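Local coordinates for protein galectin (Danio rerio, PDB 6E20) that binds galactose-containing glycans as a galectin-1-like lectin, with a probable role in innate immunity against a fish rhabdovirus, at residues F11-P25 and I80-N93. Numbering follows the deposited sequence.
Sequences FKVGQTLTITGVPKP and IQDKEFQIKITFTN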
loop_
_atom_site.group_PDB
_atom_site.type_symbol
_atom_site.label_atom_id
_atom_site.label_comp_id
_atom_site.label_asym_id
_atom_site.label_seq_id
_atom_site.Cartn_x
_atom_site.Cartn_y
_atom_site.Cartn_z
ATOM N N PHE B 11 7.023 7.769 3.649
ATOM C CA PHE B 11 7.980 7.884 2.521
ATOM C C PHE B 11 8.942 9.031 2.842
ATOM O O PHE B 11 8.515 10.211 2.845
ATOM C CB PHE B 11 7.205 8.132 1.227
ATOM C CG PHE B 11 8.028 8.237 -0.028
ATOM C CD1 PHE B 11 9.162 7.462 -0.218
ATOM C CD2 PHE B 11 7.618 9.085 -1.053
ATOM C CE1 PHE B 11 9.891 7.555 -1.395
ATOM C CE2 PHE B 11 8.346 9.181 -2.226
ATOM C CZ PHE B 11 9.472 8.403 -2.396
ATOM N N LYS B 12 10.190 8.674 3.130
ATOM C CA LYS B 12 11.219 9.618 3.640
ATOM C C LYS B 12 12.288 9.844 2.572
ATOM O O LYS B 12 12.477 8.978 1.696
ATOM C CB LYS B 12 11.858 9.070 4.917
ATOM C CG LYS B 12 10.884 8.584 5.990
ATOM C CD LYS B 12 11.548 7.870 7.171
ATOM C CE LYS B 12 12.774 8.587 7.715
ATOM N NZ LYS B 12 13.480 7.798 8.758
ATOM N N VAL B 13 13.002 10.963 2.693
ATOM C CA VAL B 13 14.208 11.273 1.876
ATOM C C VAL B 13 15.165 10.085 1.952
ATOM O O VAL B 13 15.510 9.712 3.083
ATOM C CB VAL B 13 14.849 12.589 2.357
ATOM C CG1 VAL B 13 16.347 12.661 2.074
ATOM C CG2 VAL B 13 14.105 13.758 1.741
ATOM N N GLY B 14 15.479 9.469 0.810
ATOM C CA GLY B 14 16.484 8.401 0.675
ATOM C C GLY B 14 15.884 7.060 0.306
ATOM O O GLY B 14 16.644 6.151 -0.056
ATOM N N GLN B 15 14.576 6.888 0.442
ATOM C CA GLN B 15 13.924 5.595 0.116
ATOM C C GLN B 15 13.466 5.641 -1.344
ATOM O O GLN B 15 13.329 6.738 -1.889
ATOM C CB GLN B 15 12.728 5.344 1.036
ATOM C CG GLN B 15 13.035 5.503 2.517
ATOM C CD GLN B 15 11.823 5.235 3.372
ATOM O OE1 GLN B 15 10.878 6.011 3.391
ATOM N NE2 GLN B 15 11.861 4.146 4.110
ATOM N N THR B 16 13.253 4.487 -1.965
ATOM C CA THR B 16 12.556 4.415 -3.271
ATOM C C THR B 16 11.129 3.952 -2.997
ATOM O O THR B 16 10.931 3.023 -2.181
ATOM C CB THR B 16 13.280 3.517 -4.279
ATOM O OG1 THR B 16 14.681 3.598 -4.013
ATOM C CG2 THR B 16 13.016 3.931 -5.712
ATOM N N LEU B 17 10.174 4.627 -3.618
ATOM C CA LEU B 17 8.763 4.192 -3.692
ATOM C C LEU B 17 8.551 3.506 -5.046
ATOM O O LEU B 17 8.761 4.172 -6.067
ATOM C CB LEU B 17 7.893 5.429 -3.548
ATOM C CG LEU B 17 6.441 5.260 -3.973
ATOM C CD1 LEU B 17 5.778 4.128 -3.203
ATOM C CD2 LEU B 17 5.708 6.571 -3.782
ATOM N N THR B 18 8.183 2.226 -5.032
ATOM C CA THR B 18 7.888 1.411 -6.237
ATOM C C THR B 18 6.373 1.243 -6.315
ATOM O O THR B 18 5.795 0.776 -5.338
ATOM C CB THR B 18 8.672 0.096 -6.238
ATOM O OG1 THR B 18 10.063 0.437 -6.148
ATOM C CG2 THR B 18 8.453 -0.716 -7.493
ATOM N N ILE B 19 5.766 1.717 -7.402
ATOM C CA ILE B 19 4.293 1.633 -7.639
ATOM C C ILE B 19 4.096 0.697 -8.815
ATOM O O ILE B 19 4.707 0.963 -9.878
ATOM C CB ILE B 19 3.663 3.015 -7.905
ATOM C CG1 ILE B 19 3.849 3.955 -6.705
ATOM C CG2 ILE B 19 2.184 2.871 -8.274
ATOM C CD1 ILE B 19 3.684 5.418 -7.029
ATOM N N THR B 20 3.330 -0.369 -8.597
ATOM C CA THR B 20 2.905 -1.327 -9.647
ATOM C C THR B 20 1.409 -1.142 -9.874
ATOM O O THR B 20 0.642 -1.173 -8.903
ATOM C CB THR B 20 3.208 -2.779 -9.272
ATOM O OG1 THR B 20 4.499 -2.747 -8.669
ATOM C CG2 THR B 20 3.196 -3.701 -10.470
ATOM N N GLY B 21 1.035 -0.964 -11.126
ATOM C CA GLY B 21 -0.341 -0.653 -11.514
ATOM C C GLY B 21 -0.599 -1.001 -12.953
ATOM O O GLY B 21 0.349 -1.337 -13.683
ATOM N N VAL B 22 -1.873 -0.938 -13.322
ATOM C CA VAL B 22 -2.366 -1.119 -14.714
ATOM C C VAL B 22 -3.410 -0.044 -14.948
ATOM O O VAL B 22 -4.390 0.018 -14.196
ATOM C CB VAL B 22 -2.981 -2.512 -14.901
ATOM C CG1 VAL B 22 -3.362 -2.761 -16.350
ATOM C CG2 VAL B 22 -2.083 -3.611 -14.359
ATOM N N PRO B 23 -3.233 0.835 -15.960
ATOM C CA PRO B 23 -4.274 1.793 -16.287
ATOM C C PRO B 23 -5.501 0.959 -16.684
ATOM O O PRO B 23 -5.316 -0.057 -17.306
ATOM C CB PRO B 23 -3.704 2.634 -17.436
ATOM C CG PRO B 23 -2.225 2.305 -17.473
ATOM C CD PRO B 23 -2.081 0.928 -16.867
ATOM N N LYS B 24 -6.690 1.390 -16.283
ATOM C CA LYS B 24 -7.961 0.754 -16.721
ATOM C C LYS B 24 -7.993 0.723 -18.244
ATOM O O LYS B 24 -7.420 1.591 -18.902
ATOM C CB LYS B 24 -9.196 1.492 -16.208
ATOM C CG LYS B 24 -9.272 1.699 -14.709
ATOM C CD LYS B 24 -9.563 0.467 -13.926
ATOM C CE LYS B 24 -9.698 0.720 -12.436
ATOM N NZ LYS B 24 -10.977 1.382 -12.093
ATOM N N PRO B 25 -8.673 -0.267 -18.859
ATOM C CA PRO B 25 -8.729 -0.353 -20.319
ATOM C C PRO B 25 -9.228 0.931 -20.996
ATOM O O PRO B 25 -8.840 1.189 -22.095
ATOM C CB PRO B 25 -9.689 -1.528 -20.596
ATOM C CG PRO B 25 -9.640 -2.362 -19.329
ATOM C CD PRO B 25 -9.365 -1.385 -18.198
ATOM N N ILE B 80 0.285 2.382 -21.286
ATOM C CA ILE B 80 -0.746 1.876 -22.223
ATOM C C ILE B 80 -1.930 1.398 -21.416
ATOM O O ILE B 80 -1.709 0.687 -20.402
ATOM C CB ILE B 80 -0.212 0.735 -23.107
ATOM C CG1 ILE B 80 1.019 1.145 -23.920
ATOM C CG2 ILE B 80 -1.319 0.219 -24.002
ATOM C CD1 ILE B 80 1.903 -0.017 -24.298
ATOM N N GLN B 81 -3.129 1.705 -21.923
ATOM C CA GLN B 81 -4.413 1.194 -21.375
ATOM C C GLN B 81 -4.264 -0.327 -21.207
ATOM O O GLN B 81 -3.779 -1.013 -22.162
ATOM C CB GLN B 81 -5.606 1.590 -22.257
ATOM C CG GLN B 81 -5.910 3.091 -22.319
ATOM C CD GLN B 81 -5.212 3.865 -23.423
ATOM O OE1 GLN B 81 -4.079 3.564 -23.822
ATOM N NE2 GLN B 81 -5.879 4.895 -23.929
ATOM N N ASP B 82 -4.610 -0.815 -20.016
ATOM C CA ASP B 82 -4.657 -2.247 -19.616
ATOM C C ASP B 82 -3.265 -2.904 -19.617
ATOM O O ASP B 82 -3.222 -4.136 -19.628
ATOM C CB ASP B 82 -5.570 -3.071 -20.529
ATOM C CG ASP B 82 -6.090 -4.335 -19.856
ATOM O OD1 ASP B 82 -6.125 -4.381 -18.629
ATOM O OD2 ASP B 82 -6.461 -5.264 -20.563
ATOM N N LYS B 83 -2.164 -2.151 -19.592
ATOM C CA LYS B 83 -0.809 -2.764 -19.536
ATOM C C LYS B 83 -0.163 -2.414 -18.210
ATOM O O LYS B 83 -0.178 -1.218 -17.863
ATOM C CB LYS B 83 0.037 -2.308 -20.722
ATOM C CG LYS B 83 -0.348 -3.030 -22.002
ATOM C CD LYS B 83 -0.221 -4.548 -21.820
ATOM C CE LYS B 83 -1.480 -5.250 -22.242
ATOM N NZ LYS B 83 -1.887 -4.796 -23.590
ATOM N N GLU B 84 0.357 -3.421 -17.509
ATOM C CA GLU B 84 1.044 -3.234 -16.206
ATOM C C GLU B 84 2.234 -2.299 -16.401
ATOM O O GLU B 84 2.908 -2.408 -17.427
ATOM C CB GLU B 84 1.553 -4.532 -15.585
ATOM C CG GLU B 84 2.282 -4.271 -14.265
ATOM C CD GLU B 84 2.706 -5.497 -13.476
ATOM O OE1 GLU B 84 3.915 -5.689 -13.318
ATOM O OE2 GLU B 84 1.834 -6.240 -13.026
ATOM N N PHE B 85 2.452 -1.409 -15.440
ATOM C CA PHE B 85 3.656 -0.555 -15.342
ATOM C C PHE B 85 4.215 -0.660 -13.923
ATOM O O PHE B 85 3.478 -1.025 -12.958
ATOM C CB PHE B 85 3.338 0.905 -15.661
ATOM C CG PHE B 85 2.387 1.525 -14.675
ATOM C CD1 PHE B 85 2.818 1.939 -13.422
ATOM C CD2 PHE B 85 1.040 1.631 -14.972
ATOM C CE1 PHE B 85 1.928 2.474 -12.501
ATOM C CE2 PHE B 85 0.154 2.172 -14.049
ATOM C CZ PHE B 85 0.596 2.585 -12.817
ATOM N N GLN B 86 5.498 -0.332 -13.833
ATOM C CA GLN B 86 6.235 -0.119 -12.575
ATOM C C GLN B 86 6.943 1.236 -12.683
ATOM O O GLN B 86 7.598 1.489 -13.712
ATOM C CB GLN B 86 7.159 -1.300 -12.281
ATOM C CG GLN B 86 7.377 -1.464 -10.789
ATOM C CD GLN B 86 8.154 -2.707 -10.427
ATOM O OE1 GLN B 86 9.383 -2.726 -10.502
ATOM N NE2 GLN B 86 7.441 -3.721 -9.962
ATOM N N ILE B 87 6.665 2.103 -11.711
ATOM C CA ILE B 87 7.242 3.469 -11.525
ATOM C C ILE B 87 8.018 3.482 -10.203
ATOM O O ILE B 87 7.530 2.898 -9.202
ATOM C CB ILE B 87 6.119 4.516 -11.519
ATOM C CG1 ILE B 87 5.389 4.569 -12.862
ATOM C CG2 ILE B 87 6.622 5.884 -11.102
ATOM C CD1 ILE B 87 4.049 5.291 -12.779
ATOM N N LYS B 88 9.196 4.108 -10.203
ATOM C CA LYS B 88 10.015 4.313 -8.987
ATOM C C LYS B 88 10.066 5.806 -8.747
ATOM O O LYS B 88 10.111 6.556 -9.746
ATOM C CB LYS B 88 11.421 3.729 -9.141
ATOM C CG LYS B 88 11.428 2.237 -9.410
ATOM C CD LYS B 88 12.709 1.570 -9.019
ATOM C CE LYS B 88 12.538 0.075 -8.893
ATOM N NZ LYS B 88 13.847 -0.572 -8.660
ATOM N N ILE B 89 9.979 6.198 -7.482
ATOM C CA ILE B 89 10.106 7.614 -7.042
ATOM C C ILE B 89 11.111 7.642 -5.903
ATOM O O ILE B 89 10.883 6.943 -4.894
ATOM C CB ILE B 89 8.746 8.218 -6.641
ATOM C CG1 ILE B 89 7.746 8.057 -7.788
ATOM C CG2 ILE B 89 8.879 9.680 -6.198
ATOM C CD1 ILE B 89 6.437 8.729 -7.545
ATOM N N THR B 90 12.187 8.396 -6.112
ATOM C CA THR B 90 13.194 8.768 -5.104
ATOM C C THR B 90 13.009 10.253 -4.786
ATOM O O THR B 90 12.725 11.029 -5.712
ATOM C CB THR B 90 14.592 8.525 -5.681
ATOM O OG1 THR B 90 14.634 7.170 -6.134
ATOM C CG2 THR B 90 15.673 8.771 -4.664
ATOM N N PHE B 91 13.225 10.696 -3.560
ATOM C CA PHE B 91 13.309 12.163 -3.357
ATOM C C PHE B 91 14.338 12.564 -2.319
ATOM O O PHE B 91 14.776 11.764 -1.475
ATOM C CB PHE B 91 11.955 12.785 -3.017
ATOM C CG PHE B 91 11.478 12.645 -1.598
ATOM C CD1 PHE B 91 11.099 11.408 -1.100
ATOM C CD2 PHE B 91 11.277 13.768 -0.813
ATOM C CE1 PHE B 91 10.586 11.290 0.187
ATOM C CE2 PHE B 91 10.755 13.650 0.469
ATOM C CZ PHE B 91 10.412 12.412 0.967
ATOM N N THR B 92 14.663 13.844 -2.433
ATOM C CA THR B 92 15.625 14.601 -1.615
ATOM C C THR B 92 14.843 15.828 -1.170
ATOM O O THR B 92 13.747 16.037 -1.733
ATOM C CB THR B 92 16.870 14.930 -2.454
ATOM O OG1 THR B 92 16.427 15.710 -3.570
ATOM C CG2 THR B 92 17.594 13.703 -2.969
ATOM N N ASN B 93 15.395 16.633 -0.263
ATOM C CA ASN B 93 14.804 17.943 0.115
ATOM C C ASN B 93 14.501 18.729 -1.166
ATOM O O ASN B 93 13.524 19.504 -1.175
ATOM C CB ASN B 93 15.749 18.767 0.992
ATOM C CG ASN B 93 16.047 18.123 2.327
ATOM O OD1 ASN B 93 15.810 18.728 3.371
ATOM N ND2 ASN B 93 16.580 16.912 2.314
#
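Phe91, at the end of strand 85-91, meets Phe11 of strand 9-12, just before the turn into strand 16-23; the edge of the Phe91 ring is set against the face of Phe11, planes at 55°. From CB, the Phe91 side chain rises between its own backbone N and carbonyl carbon (chi1 79°), which brings the ring end close to 11-25. Its CD1 lies 3.7 Å from Phe11 CZ, and CE1 sits over the centre of the Phe11 ring, whose opposite face takes Leu17 CB. CE1 also touches the Lys12 carbonyl, CZ reaches Val13 N at 3.4 Å, and CE2 and CD2 lie under Val13 CG2, a CH-pi contact. Phe96 meets the Phe91 ring, nearly parallel to it. Along the antiparallel strands, paired backbone bonds join Leu17 with Ile89, Ile19 with Ile87 and Gly21 with Phe85; Leu17 N to Ile89 O is 2.7 Å and almost straight (178°). Gly21 CA lies over a face of the Phe85 ring in a CH-pi contact, 4.0 Å from its centroid, while Pro23 CD meets its edge. On the face carrying Thr18, Thr20, Gln86 and Lys88, Gln86 NE2 gives Thr20 OG1 a weak bond of 3.4 Å. On the other, Ile19, Ile87 and Ile89 point inward onto Ile32 and Ile34 of strand 30-34 in the opposing sheet. Strand 85-91 is central in the five-stranded sheet of the galectin beta-sandwich, a jelly-roll fold, with 16-23 beside it.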